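Local coordinates for protein beta-porphyranase A (Bacteroides plebeius, PDB 4AW7) that cleaves the red-seaweed polysaccharide porphyran at beta-D-galactose-(1->4)-alpha-L-galactose-6-sulfate linkages, releasing mostly a sulfated disaccharide, at residues D402-V407 with S449-Q454; I471-Y476 with I582-K587; T496-G501 with Q558-G563. All coordinates share one frame; numbering follows the deposited sequence.

Interaction 1 (D402-V407 with S449-Q454); sequences DNPQTV and SIVPNQ
The P452 ring lies over two successive peptide planes of the 402-407 segment. Its CG stands above the face of the D402-N403 peptide, 3.4 Å from D402 C, and its CD stands over the N403-P404 peptide, 3.6 Å from P404 N. A third flat group, the amide of Q454, takes a partner from its own segment: the N-H of V451 reaches Q454 OE1 in the amide plane, almost straight (170°), while Q454 NE2 is held by S425. This adds a side-chain bond to the type II turn V451-Q454, whose closing bond runs from Q454 N to V451 O at 3.1 Å and in which P452 takes the first corner. Beside this, P404 CB rests against V451 CG1 at 4.1 Å, the two side chains meeting obliquely. Beyond them the backbones pair as antiparallel strands, Q405 and I450 exchanging two bonds, 3.0 Å from Q405 N to I450 O and 2.9 Å from I450 N to Q405 O. N399 ND2 also donates to I450 O, and to the backbone O of N403. With I450 CG1 anti to its backbone N (chi1 -174°), CG2 lies between the N and the carbonyl carbon and meets V407 CG2 at 4.1 Å. T406 and S449, a non-hydrogen-bonded pair, put their side chains on the exposed face. In the porphyranase beta-sandwich domain, the inner face carrying Q405, V407 and I450 packs on I382 of strand 382-389, I450 also touches L397 of strand 392-399, and strand 405-410 runs between its antiparallel partner 447-450 and the parallel strand 21-25.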
ATOM      1  N   ASP A 402      -2.301  21.136  -1.607  1.00 12.08           N
ATOM      2  CA  ASP A 402      -2.115  21.818  -2.877  0.50 13.58           C
ATOM      3  C   ASP A 402      -1.497  23.207  -2.738  1.00 13.16           C
ATOM      4  O   ASP A 402      -1.331  23.888  -3.772  1.00 15.35           O
ATOM      5  CB  ASP A 402      -3.421  21.819  -3.678  0.50 14.06           C
ATOM      6  CG  ASP A 402      -3.839  20.434  -4.056  0.50 16.15           C
ATOM      7  OD1 ASP A 402      -2.992  19.678  -4.565  0.50 20.66           O
ATOM      8  OD2 ASP A 402      -5.004  20.107  -3.789  0.50 24.52           O
ATOM      9  N   ASN A 403      -1.137  23.593  -1.511  1.00 12.25           N
ATOM     10  CA  ASN A 403      -0.367  24.808  -1.260  1.00 12.20           C
ATOM     11  C   ASN A 403       0.951  24.442  -0.607  1.00 11.23           C
ATOM     12  O   ASN A 403       1.026  23.477   0.141  1.00 11.10           O
ATOM     13  CB  ASN A 403      -1.141  25.760  -0.333  1.00 13.96           C
ATOM     14  CG  ASN A 403      -2.239  26.533  -1.057  1.00 15.72           C
ATOM     15  OD1 ASN A 403      -2.127  26.798  -2.246  1.00 23.20           O
ATOM     16  ND2 ASN A 403      -3.212  27.008  -0.335  1.00 17.14           N
ATOM     17  N   PRO A 404       1.999  25.245  -0.812  1.00 10.55           N
ATOM     18  CA  PRO A 404       3.187  25.097   0.023  1.00 11.14           C
ATOM     19  C   PRO A 404       2.846  25.239   1.478  1.00 11.21           C
ATOM     20  O   PRO A 404       1.921  25.967   1.822  1.00 12.65           O
ATOM     21  CB  PRO A 404       4.100  26.258  -0.430  1.00 11.93           C
ATOM     22  CG  PRO A 404       3.615  26.606  -1.790  1.00 12.76           C
ATOM     23  CD  PRO A 404       2.115  26.384  -1.732  1.00 11.54           C
ATOM     24  N   GLN A 405       3.608  24.584   2.342  1.00 11.32           N
ATOM     25  CA  GLN A 405       3.386  24.678   3.777  1.00 12.37           C
ATOM     26  C   GLN A 405       4.683  24.841   4.500  1.00 12.02           C
ATOM     27  O   GLN A 405       5.697  24.216   4.130  1.00 13.10           O
ATOM     28  CB  GLN A 405       2.679  23.427   4.295  1.00 13.79           C
ATOM     29  CG  GLN A 405       1.245  23.245   3.772  1.00 14.65           C
ATOM     30  CD  GLN A 405       0.283  24.368   4.164  1.00 16.32           C
ATOM     31  OE1 GLN A 405       0.541  25.152   5.080  1.00 20.55           O
ATOM     32  NE2 GLN A 405      -0.809  24.476   3.442  1.00 16.99           N
ATOM     33  N   THR A 406       4.699  25.728   5.494  1.00 13.25           N
ATOM     34  CA  THR A 406       5.855  25.895   6.362  1.00 14.94           C
ATOM     35  C   THR A 406       5.649  25.036   7.590  1.00 14.62           C
ATOM     36  O   THR A 406       4.616  25.131   8.272  1.00 18.44           O
ATOM     37  CB  THR A 406       6.091  27.390   6.743  1.00 15.60           C
ATOM     38  OG1 THR A 406       6.430  28.123   5.556  1.00 20.46           O
ATOM     39  CG2 THR A 406       7.234  27.527   7.784  1.00 18.55           C
ATOM     40  N   VAL A 407       6.626  24.179   7.865  1.00 14.25           N
ATOM     41  CA  VAL A 407       6.576  23.243   8.971  1.00 15.39           C
ATOM     42  C   VAL A 407       7.696  23.567   9.953  1.00 14.63           C
ATOM     43  O   VAL A 407       8.866  23.467   9.613  1.00 16.45           O
ATOM     44  CB  VAL A 407       6.731  21.808   8.454  1.00 16.15           C
ATOM     45  CG1 VAL A 407       6.540  20.816   9.601  1.00 19.05           C
ATOM     46  CG2 VAL A 407       5.722  21.496   7.307  1.00 18.85           C
ATOM     47  N   SER A 449      10.065  24.763   4.423  1.00 16.36           N
ATOM     48  CA  SER A 449       9.005  25.004   3.492  1.00 17.67           C
ATOM     49  C   SER A 449       8.999  23.797   2.527  1.00 16.33           C
ATOM     50  O   SER A 449      10.059  23.339   2.010  1.00 18.86           O
ATOM     51  CB  SER A 449       9.182  26.330   2.766  1.00 20.07           C
ATOM     52  OG  SER A 449       8.210  26.531   1.788  1.00 26.34           O
ATOM     53  N   ILE A 450       7.809  23.233   2.349  1.00 11.85           N
ATOM     54  CA  ILE A 450       7.639  22.069   1.481  1.00 10.69           C
ATOM     55  C   ILE A 450       6.499  22.328   0.521  1.00  9.46           C
ATOM     56  O   ILE A 450       5.386  22.665   0.944  1.00 10.46           O
ATOM     57  CB  ILE A 450       7.486  20.784   2.312  1.00 11.14           C
ATOM     58  CG1 ILE A 450       7.467  19.551   1.422  1.00 10.23           C
ATOM     59  CG2 ILE A 450       6.330  20.836   3.275  1.00 12.77           C
ATOM     60  CD1 ILE A 450       7.546  18.245   2.237  1.00 13.05           C
ATOM     61  N   VAL A 451       6.774  22.207  -0.769  1.00  9.83           N
ATOM     62  CA  VAL A 451       5.780  22.487  -1.772  1.00  9.91           C
ATOM     63  C   VAL A 451       4.974  21.228  -2.158  1.00 10.28           C
ATOM     64  O   VAL A 451       5.384  20.094  -1.873  1.00 10.36           O
ATOM     65  CB  VAL A 451       6.379  23.168  -3.019  1.00 10.19           C
ATOM     66  CG1 VAL A 451       7.106  24.475  -2.614  1.00 11.54           C
ATOM     67  CG2 VAL A 451       7.246  22.289  -3.827  1.00 11.19           C
ATOM     68  N   PRO A 452       3.821  21.396  -2.793  1.00 10.21           N
ATOM     69  CA  PRO A 452       3.056  20.202  -3.237  1.00 10.88           C
ATOM     70  C   PRO A 452       3.911  19.309  -4.124  1.00 10.72           C
ATOM     71  O   PRO A 452       4.641  19.818  -4.961  1.00 11.72           O
ATOM     72  CB  PRO A 452       1.871  20.783  -3.990  1.00 12.13           C
ATOM     73  CG  PRO A 452       1.684  22.109  -3.349  1.00 12.29           C
ATOM     74  CD  PRO A 452       3.047  22.626  -3.022  1.00 11.62           C
ATOM     75  N   ASN A 453       3.819  17.987  -3.929  1.00 11.51           N
ATOM     76  CA  ASN A 453       4.589  17.010  -4.700  1.00 11.72           C
ATOM     77  C   ASN A 453       6.091  17.072  -4.501  1.00 11.67           C
ATOM     78  O   ASN A 453       6.869  16.584  -5.323  1.00 11.63           O
ATOM     79  CB  ASN A 453       4.190  17.053  -6.173  1.00 12.62           C
ATOM     80  CG  ASN A 453       2.722  16.792  -6.385  1.00 14.97           C
ATOM     81  OD1 ASN A 453       2.128  15.926  -5.748  1.00 15.33           O
ATOM     82  ND2 ASN A 453       2.092  17.613  -7.199  1.00 19.52           N
ATOM     83  N   GLN A 454       6.491  17.639  -3.364  1.00 12.39           N
ATOM     84  CA  GLN A 454       7.852  17.595  -2.905  1.00 11.89           C
ATOM     85  C   GLN A 454       7.908  16.700  -1.669  1.00 11.27           C
ATOM     86  O   GLN A 454       7.054  16.776  -0.788  1.00 11.84           O
ATOM     87  CB  GLN A 454       8.380  18.999  -2.562  1.00 12.39           C
ATOM     88  CG  GLN A 454       9.785  19.010  -2.028  1.00 12.24           C
ATOM     89  CD  GLN A 454      10.259  20.413  -1.619  1.00 12.88           C
ATOM     90  OE1 GLN A 454       9.469  21.263  -1.278  1.00 11.83           O
ATOM     91  NE2 GLN A 454      11.577  20.602  -1.551  1.00 16.63           N
TER

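Interaction 2 (I471-Y476 with I582-K587); sequences IIRNKY and ILQVEK
R473 and Q584 cross at about a right angle, the Q584 amide lying against the aliphatic part of the arginine, with R473 CD 3.6 Å from Q584 OE1. R473 CG, anti to its backbone N (chi1 -172°), also touches E586 CG at 3.7 Å in the conformer modelled here. Water 1, at the edge of the guanidinium, accepts from R473 NE at 2.9 Å and can donate to Q584 OE1, though other acceptors compete for its protons. An alanine in place of Q584 would probably leave this water without one of its mates and bare the arginine stem on that side. R473 NH2 is taken by D309, in a salt bridge, and by the carbonyl of E306. E586 gives one carboxylate oxygen to R30 and the other to R504, and K587 NZ bridges to E499 and bonds to S500 O. The backbone polar atoms of I472, N474 and Y476 pair with those of K587, V585 and L583 through six bonds of 2.8 to 3.0 Å; the N474-V585 donors approach nearly head-on, the I472-K587 donors from above the carbonyl planes. On the opposite face V585 CG2 meets the edge of the Y476 ring, 3.7 Å from CE2. L583 and Y476 pack there on I498 of strand 491-498, the usual facing of two layers in a beta sandwich, with these antiparallel strands inside a five-stranded sheet.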
ATOM      1  N   ILE A 471       7.376   4.114  22.590  1.00  9.05           N
ATOM      2  CA  ILE A 471       5.958   4.370  22.400  1.00  9.16           C
ATOM      3  C   ILE A 471       5.456   3.346  21.397  1.00  9.34           C
ATOM      4  O   ILE A 471       6.139   3.086  20.378  1.00 10.23           O
ATOM      5  CB  ILE A 471       5.697   5.832  21.975  1.00  9.08           C
ATOM      6  CG1 ILE A 471       4.206   6.196  22.106  1.00  9.64           C
ATOM      7  CG2 ILE A 471       6.256   6.161  20.576  1.00 11.33           C
ATOM      8  CD1 ILE A 471       3.915   7.703  21.899  1.00 11.33           C
ATOM      9  N   ILE A 472       4.352   2.677  21.709  1.00  8.21           N
ATOM     10  CA  ILE A 472       3.852   1.559  20.921  1.00  8.22           C
ATOM     11  C   ILE A 472       2.491   1.924  20.345  1.00  9.03           C
ATOM     12  O   ILE A 472       1.567   2.230  21.095  1.00  9.14           O
ATOM     13  CB  ILE A 472       3.732   0.242  21.721  1.00  9.59           C
ATOM     14  CG1 ILE A 472       5.105  -0.111  22.354  1.00 11.21           C
ATOM     15  CG2 ILE A 472       3.191  -0.864  20.827  1.00 10.86           C
ATOM     16  CD1 ILE A 472       5.112  -1.420  23.145  1.00 13.81           C
ATOM     17  N   ARG A 473       2.399   1.914  19.021  1.00  8.55           N
ATOM     18  CA  ARG A 473       1.148   2.180  18.319  1.00  7.73           C
ATOM     19  C   ARG A 473       0.355   0.891  18.141  1.00  7.70           C
ATOM     20  O   ARG A 473       0.842  -0.061  17.537  1.00  8.30           O
ATOM     21  CB  ARG A 473       1.398   2.812  16.944  1.00  8.54           C
ATOM     22  CG  ARG A 473       0.138   3.291  16.229  1.00  8.24           C
ATOM     23  CD  ARG A 473      -0.631   2.255  15.475  1.00  9.80           C
ATOM     24  NE  ARG A 473      -0.045   1.867  14.194  1.00  8.22           N
ATOM     25  CZ  ARG A 473       0.198   0.628  13.801  1.00  8.41           C
ATOM     26  NH1 ARG A 473       0.205  -0.383  14.634  1.00  9.33           N
ATOM     27  NH2 ARG A 473       0.459   0.393  12.526  1.00  8.50           N
ATOM     28  N   ASN A 474      -0.842   0.844  18.706  1.00  8.28           N
ATOM     29  CA  ASN A 474      -1.767  -0.256  18.480  1.00  9.07           C
ATOM     30  C   ASN A 474      -3.044   0.289  17.870  1.00  8.54           C
ATOM     31  O   ASN A 474      -3.456   1.412  18.141  1.00 10.09           O
ATOM     32  CB  ASN A 474      -2.041  -1.042  19.754  1.00  9.91           C
ATOM     33  CG  ASN A 474      -0.943  -2.063  20.025  1.00 11.59           C
ATOM     34  OD1 ASN A 474      -0.176  -1.908  20.986  1.00 16.68           O
ATOM     35  ND2 ASN A 474      -0.848  -3.070  19.180  1.00 14.55           N
ATOM     36  N   LYS A 475      -3.686  -0.540  17.047  1.00  9.11           N
ATOM     37  CA  LYS A 475      -4.976  -0.242  16.464  1.00  8.98           C
ATOM     38  C   LYS A 475      -6.005  -1.190  17.040  1.00 10.06           C
ATOM     39  O   LYS A 475      -5.740  -2.386  17.201  1.00 11.38           O
ATOM     40  CB  LYS A 475      -4.929  -0.426  14.929  1.00  9.35           C
ATOM     41  CG  LYS A 475      -4.061   0.613  14.251  1.00 10.83           C
ATOM     42  CD  LYS A 475      -4.012   0.405  12.740  1.00 11.02           C
ATOM     43  CE  LYS A 475      -3.171   1.427  12.077  1.00 11.47           C
ATOM     44  NZ  LYS A 475      -3.254   1.307  10.619  1.00 10.88           N
ATOM     45  N   TYR A 476      -7.186  -0.642  17.303  1.00  9.52           N
ATOM     46  CA  TYR A 476      -8.295  -1.395  17.877  1.00  9.59           C
ATOM     47  C   TYR A 476      -9.498  -1.223  16.957  1.00  9.89           C
ATOM     48  O   TYR A 476      -9.790  -0.123  16.508  1.00 10.36           O
ATOM     49  CB  TYR A 476      -8.610  -0.925  19.283  1.00  9.45           C
ATOM     50  CG  TYR A 476      -7.450  -1.067  20.209  1.00  9.44           C
ATOM     51  CD1 TYR A 476      -7.200  -2.264  20.842  1.00 10.04           C
ATOM     52  CD2 TYR A 476      -6.596  -0.014  20.456  1.00  9.51           C
ATOM     53  CE1 TYR A 476      -6.153  -2.413  21.725  1.00 10.50           C
ATOM     54  CE2 TYR A 476      -5.493  -0.173  21.310  1.00 10.18           C
ATOM     55  CZ  TYR A 476      -5.296  -1.360  21.961  1.00 10.10           C
ATOM     56  OH  TYR A 476      -4.260  -1.541  22.855  1.00 11.09           O
ATOM     57  N   ILE A 582     -11.847   2.924  13.705  1.00  8.98           N
ATOM     58  CA  ILE A 582     -10.654   2.276  14.267  1.00  9.02           C
ATOM     59  C   ILE A 582     -10.033   3.253  15.261  1.00  8.94           C
ATOM     60  O   ILE A 582      -9.858   4.429  14.946  1.00 10.13           O
ATOM     61  CB  ILE A 582      -9.641   1.932  13.153  1.00  9.09           C
ATOM     62  CG1 ILE A 582     -10.252   0.914  12.186  1.00  9.87           C
ATOM     63  CG2 ILE A 582      -8.312   1.387  13.740  1.00 11.03           C
ATOM     64  CD1 ILE A 582      -9.509   0.741  10.871  1.00 10.56           C
ATOM     65  N   LEU A 583      -9.698   2.771  16.469  1.00  9.14           N
ATOM     66  CA  LEU A 583      -8.981   3.610  17.423  1.00  9.85           C
ATOM     67  C   LEU A 583      -7.482   3.329  17.313  1.00  9.80           C
ATOM     68  O   LEU A 583      -7.060   2.181  17.327  1.00 11.92           O
ATOM     69  CB  LEU A 583      -9.434   3.370  18.871  1.00 11.75           C
ATOM     70  CG  LEU A 583     -10.803   3.916  19.229  1.00 13.50           C
ATOM     71  CD1 LEU A 583     -11.200   3.482  20.617  1.00 16.98           C
ATOM     72  CD2 LEU A 583     -10.802   5.433  19.122  1.00 15.13           C
ATOM     73  N   GLN A 584      -6.693   4.393  17.228  1.00  9.56           N
ATOM     74  CA  GLN A 584      -5.230   4.284  17.229  1.00  9.71           C
ATOM     75  C   GLN A 584      -4.737   4.837  18.566  1.00 10.01           C
ATOM     76  O   GLN A 584      -5.126   5.934  18.950  1.00 12.23           O
ATOM     77  CB  GLN A 584      -4.600   5.054  16.085  1.00 11.41           C
ATOM     78  CG  GLN A 584      -3.105   5.153  16.304  1.00 13.94           C
ATOM     79  CD  GLN A 584      -2.361   5.741  15.154  1.00 17.00           C
ATOM     80  OE1 GLN A 584      -2.286   5.117  14.105  1.00 17.29           O
ATOM     81  NE2 GLN A 584      -1.726   6.940  15.363  1.00 19.26           N
ATOM     82  N   VAL A 585      -3.933   4.053  19.247  1.00  9.14           N
ATOM     83  CA  VAL A 585      -3.376   4.437  20.552  1.00  8.99           C
ATOM     84  C   VAL A 585      -1.849   4.323  20.469  1.00  9.05           C
ATOM     85  O   VAL A 585      -1.332   3.291  20.062  1.00  9.72           O
ATOM     86  CB  VAL A 585      -3.914   3.562  21.682  1.00  9.90           C
ATOM     87  CG1 VAL A 585      -3.385   4.034  23.019  1.00 11.64           C
ATOM     88  CG2 VAL A 585      -5.451   3.541  21.699  1.00 12.15           C
ATOM     89  N   GLU A 586      -1.171   5.403  20.816  1.00  8.90           N
ATOM     90  CA  GLU A 586       0.268   5.388  20.890  0.50  8.78           C
ATOM     91  C   GLU A 586       0.648   5.584  22.351  1.00  9.18           C
ATOM     92  O   GLU A 586       0.525   6.669  22.915  1.00  9.70           O
ATOM     93  CB  GLU A 586       0.791   6.461  19.999  0.50  9.31           C
ATOM     94  CG  GLU A 586       0.499   6.203  18.534  0.50  8.17           C
ATOM     95  CD  GLU A 586       1.040   7.329  17.703  0.50  9.09           C
ATOM     96  OE1 GLU A 586       0.496   8.448  17.782  0.50 12.02           O
ATOM     97  OE2 GLU A 586       2.064   7.130  17.034  0.50 10.40           O
ATOM     98  N   LYS A 587       1.066   4.482  22.977  1.00  8.97           N
ATOM     99  CA  LYS A 587       1.197   4.425  24.425  1.00  9.79           C
ATOM    100  C   LYS A 587       2.657   4.266  24.832  1.00  9.20           C
ATOM    101  O   LYS A 587       3.351   3.358  24.346  1.00  9.12           O
ATOM    102  CB  LYS A 587       0.429   3.179  24.911  1.00 12.49           C
ATOM    103  CG  LYS A 587       0.559   3.001  26.371  1.00 12.93           C
ATOM    104  CD  LYS A 587      -0.282   1.794  26.861  1.00 12.67           C
ATOM    105  CE  LYS A 587       0.199   1.419  28.226  1.00 13.26           C
ATOM    106  NZ  LYS A 587      -0.624   0.348  28.810  1.00 12.62           N
TER
HETATM  107  O   HOH W   1      -0.265   3.995  12.281  1.00 12.54           O

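Interaction 3 (T496-G501 with Q558-G563); sequences TGIESG and QLLKNG
S500 meets L560 and N562 through two side-chain settings. In S500, OG is swung opposite its own backbone N (chi1 -174°), which carries it to L560 O at 3.1 Å; N562 has CG anti to its carbonyl carbon (chi1 -67°), which lets OD1 reach S500 N at 2.9 Å. The serine is thus gripped at both its hydroxyl and its amide by the incoming loop. The hydroxyl comes to L560 O from above the carbonyl plane, 67° out of it, and also lies against L560 CB at 3.5 Å. Further along, I498 and G563 pair as antiparallel strands, with 3.1 Å from I498 N to G563 O and 2.8 Å from G563 N to I498 O, the latter on a lone pair. G497 faces G563 as well, making a G1 beta bulge, and adopts the positive phi usual for glycine at the first bulge position. G563 itself has backbone angles at which a CB would jam against the carbonyl oxygen of N562. I498 CB leans on G563 O at 3.6 Å and its CG2 on L560 CD1 at 4.4 Å, L560 packing further on V585 and I525. Two waters join the open margin: water 2 accepts from N562 ND2 and reaches S500 O only weakly, that carbonyl being bonded by K587 NZ, and water 3 donates to both G501 O and, at 2.7 Å, Q558 OE1. The contact therefore ties the bulged end of strand 491-498 to the loop entering strand 563-570. Its chemistry is largely that of neutral hydrogen bonds: backbone pairing at one end, an amide and a hydroxyl in place of further strand pairing in the middle, and water at the other end, away from the buried I498 and L560.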
ATOM      1  N   THR A 496     -12.901  -3.192  22.391  1.00 12.85           N
ATOM      2  CA  THR A 496     -12.506  -4.016  23.520  1.00 13.51           C
ATOM      3  C   THR A 496     -10.990  -4.180  23.585  1.00 12.66           C
ATOM      4  O   THR A 496     -10.292  -4.040  22.580  1.00 12.90           O
ATOM      5  CB  THR A 496     -13.186  -5.402  23.442  1.00 14.42           C
ATOM      6  OG1 THR A 496     -12.748  -6.111  22.275  1.00 15.87           O
ATOM      7  CG2 THR A 496     -14.724  -5.279  23.434  1.00 16.41           C
ATOM      8  N   GLY A 497     -10.498  -4.538  24.774  1.00 13.14           N
ATOM      9  CA  GLY A 497      -9.095  -4.889  24.931  1.00 12.37           C
ATOM     10  C   GLY A 497      -8.114  -3.735  24.870  1.00 11.58           C
ATOM     11  O   GLY A 497      -6.935  -3.970  24.682  1.00 12.73           O
ATOM     12  N   ILE A 498      -8.568  -2.513  25.017  1.00 11.03           N
ATOM     13  CA  ILE A 498      -7.674  -1.374  24.881  1.00 11.14           C
ATOM     14  C   ILE A 498      -6.729  -1.253  26.055  1.00 11.26           C
ATOM     15  O   ILE A 498      -7.135  -1.277  27.210  1.00 11.22           O
ATOM     16  CB  ILE A 498      -8.470  -0.062  24.671  1.00 11.39           C
ATOM     17  CG1 ILE A 498      -9.272  -0.187  23.310  1.00 14.58           C
ATOM     18  CG2 ILE A 498      -7.530   1.177  24.787  1.00 14.83           C
ATOM     19  CD1 ILE A 498      -9.765   1.054  22.708  1.00 19.00           C
ATOM     20  N   GLU A 499      -5.441  -1.177  25.769  1.00 11.20           N
ATOM     21  CA  GLU A 499      -4.454  -0.758  26.765  0.50 10.95           C
ATOM     22  C   GLU A 499      -4.282   0.707  26.726  1.00 11.76           C
ATOM     23  O   GLU A 499      -3.626   1.254  25.834  1.00 14.44           O
ATOM     24  CB  GLU A 499      -3.087  -1.361  26.539  0.50 11.27           C
ATOM     25  CG  GLU A 499      -2.975  -2.741  26.980  0.50 11.31           C
ATOM     26  CD  GLU A 499      -1.528  -3.131  27.221  0.50 11.54           C
ATOM     27  OE1 GLU A 499      -0.724  -2.325  27.759  0.50 15.69           O
ATOM     28  OE2 GLU A 499      -1.225  -4.282  26.882  0.50 13.56           O
ATOM     29  N   SER A 500      -4.889   1.403  27.670  1.00 11.87           N
ATOM     30  CA  SER A 500      -4.746   2.843  27.767  1.00 12.38           C
ATOM     31  C   SER A 500      -3.484   3.192  28.538  1.00 11.16           C
ATOM     32  O   SER A 500      -2.808   2.327  29.050  1.00 11.36           O
ATOM     33  CB  SER A 500      -5.990   3.507  28.282  1.00 14.29           C
ATOM     34  OG  SER A 500      -5.843   4.906  28.214  1.00 20.94           O
ATOM     35  N   GLY A 501      -3.156   4.474  28.588  1.00 11.25           N
ATOM     36  CA  GLY A 501      -1.960   4.917  29.284  1.00 12.14           C
ATOM     37  C   GLY A 501      -1.673   6.342  28.944  1.00 11.86           C
ATOM     38  O   GLY A 501      -2.591   7.173  28.771  1.00 14.07           O
ATOM     39  N   GLN A 558      -6.120  10.266  27.630  1.00 12.58           N
ATOM     40  CA  GLN A 558      -6.641  10.154  28.957  1.00 13.20           C
ATOM     41  C   GLN A 558      -8.157   9.907  28.991  1.00 13.25           C
ATOM     42  O   GLN A 558      -8.699   9.423  29.986  1.00 15.24           O
ATOM     43  CB  GLN A 558      -6.175  11.369  29.819  1.00 13.55           C
ATOM     44  CG  GLN A 558      -4.585  11.592  29.885  1.00 14.21           C
ATOM     45  CD  GLN A 558      -3.840  10.398  30.459  1.00 12.67           C
ATOM     46  OE1 GLN A 558      -4.413   9.599  31.187  1.00 14.74           O
ATOM     47  NE2 GLN A 558      -2.518  10.264  30.123  1.00 14.53           N
ATOM     48  N   LEU A 559      -8.853  10.144  27.873  1.00 12.52           N
ATOM     49  CA  LEU A 559     -10.268   9.784  27.752  1.00 12.34           C
ATOM     50  C   LEU A 559     -10.517   8.296  27.620  1.00 12.04           C
ATOM     51  O   LEU A 559     -11.628   7.821  27.802  1.00 13.58           O
ATOM     52  CB  LEU A 559     -10.926  10.496  26.559  1.00 11.88           C
ATOM     53  CG  LEU A 559     -10.991  12.020  26.653  1.00 13.67           C
ATOM     54  CD1 LEU A 559     -11.544  12.621  25.349  1.00 15.51           C
ATOM     55  CD2 LEU A 559     -11.827  12.468  27.853  1.00 16.14           C
ATOM     56  N   LEU A 560      -9.487   7.533  27.245  1.00 11.44           N
ATOM     57  CA  LEU A 560      -9.627   6.106  27.087  1.00 11.21           C
ATOM     58  C   LEU A 560      -9.455   5.394  28.425  1.00 11.85           C
ATOM     59  O   LEU A 560      -8.622   5.767  29.251  1.00 14.10           O
ATOM     60  CB  LEU A 560      -8.596   5.544  26.097  1.00 11.82           C
ATOM     61  CG  LEU A 560      -8.750   6.039  24.678  1.00 12.15           C
ATOM     62  CD1 LEU A 560      -7.612   5.518  23.815  1.00 14.09           C
ATOM     63  CD2 LEU A 560     -10.110   5.652  24.093  1.00 15.00           C
ATOM     64  N   LYS A 561     -10.208   4.334  28.567  1.00 11.13           N
ATOM     65  CA  LYS A 561     -10.084   3.418  29.702  1.00 11.50           C
ATOM     66  C   LYS A 561      -9.451   2.107  29.300  1.00 11.47           C
ATOM     67  O   LYS A 561      -9.479   1.701  28.125  1.00 12.15           O
ATOM     68  CB  LYS A 561     -11.444   3.176  30.374  1.00 13.63           C
ATOM     69  CG  LYS A 561     -12.075   4.492  30.920  1.00 16.49           C
ATOM     70  CD  LYS A 561     -11.121   5.152  31.992  1.00 18.80           C
ATOM     71  CE  LYS A 561     -11.712   6.288  32.785  1.00 20.48           C
ATOM     72  NZ  LYS A 561     -10.672   6.910  33.698  1.00 17.69           N
ATOM     73  N   ASN A 562      -8.922   1.375  30.273  1.00 11.01           N
ATOM     74  CA  ASN A 562      -8.428   0.036  29.980  1.00 10.64           C
ATOM     75  C   ASN A 562      -9.589  -0.924  29.748  1.00 10.75           C
ATOM     76  O   ASN A 562     -10.510  -0.985  30.558  1.00 13.53           O
ATOM     77  CB  ASN A 562      -7.560  -0.448  31.140  1.00 10.43           C
ATOM     78  CG  ASN A 562      -6.299   0.350  31.275  1.00  9.68           C
ATOM     79  OD1 ASN A 562      -5.545   0.499  30.299  1.00 12.33           O
ATOM     80  ND2 ASN A 562      -6.057   0.933  32.448  1.00 10.23           N
ATOM     81  N   GLY A 563      -9.559  -1.647  28.643  1.00 12.31           N
ATOM     82  CA  GLY A 563     -10.618  -2.605  28.308  1.00 12.49           C
ATOM     83  C   GLY A 563     -11.613  -2.002  27.337  1.00 12.69           C
ATOM     84  O   GLY A 563     -11.278  -1.595  26.213  1.00 12.43           O
TER
HETATM   85  O   HOH W   2      -3.755   2.779  32.056  1.00 13.00           O
HETATM   86  O   HOH W   3      -3.972   6.995  31.486  1.00 26.46           O

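Following the chain from the N terminus, interaction 1 is met first: it closes a loop of 41 residues, mostly strands, within one beta-sandwich domain and is complete before interaction 2 opens. Interaction 2 joins 471-476 to 582-587 across 105 residues, bringing the last strand of the chain back beside strand 469-484. Interaction 3 is nested inside that loop, fastening strand 491-498 to the loop leading into strand 563-570. Interactions 2 and 3, their centres about 10 Å apart, touch through E499 with K587 and Y476, joining the five-stranded sheet to the end of strand 491-498 in the facing sheet; interaction 1 stands apart, nearest atoms about 16 Å from interaction 2 and 24 Å from interaction 3.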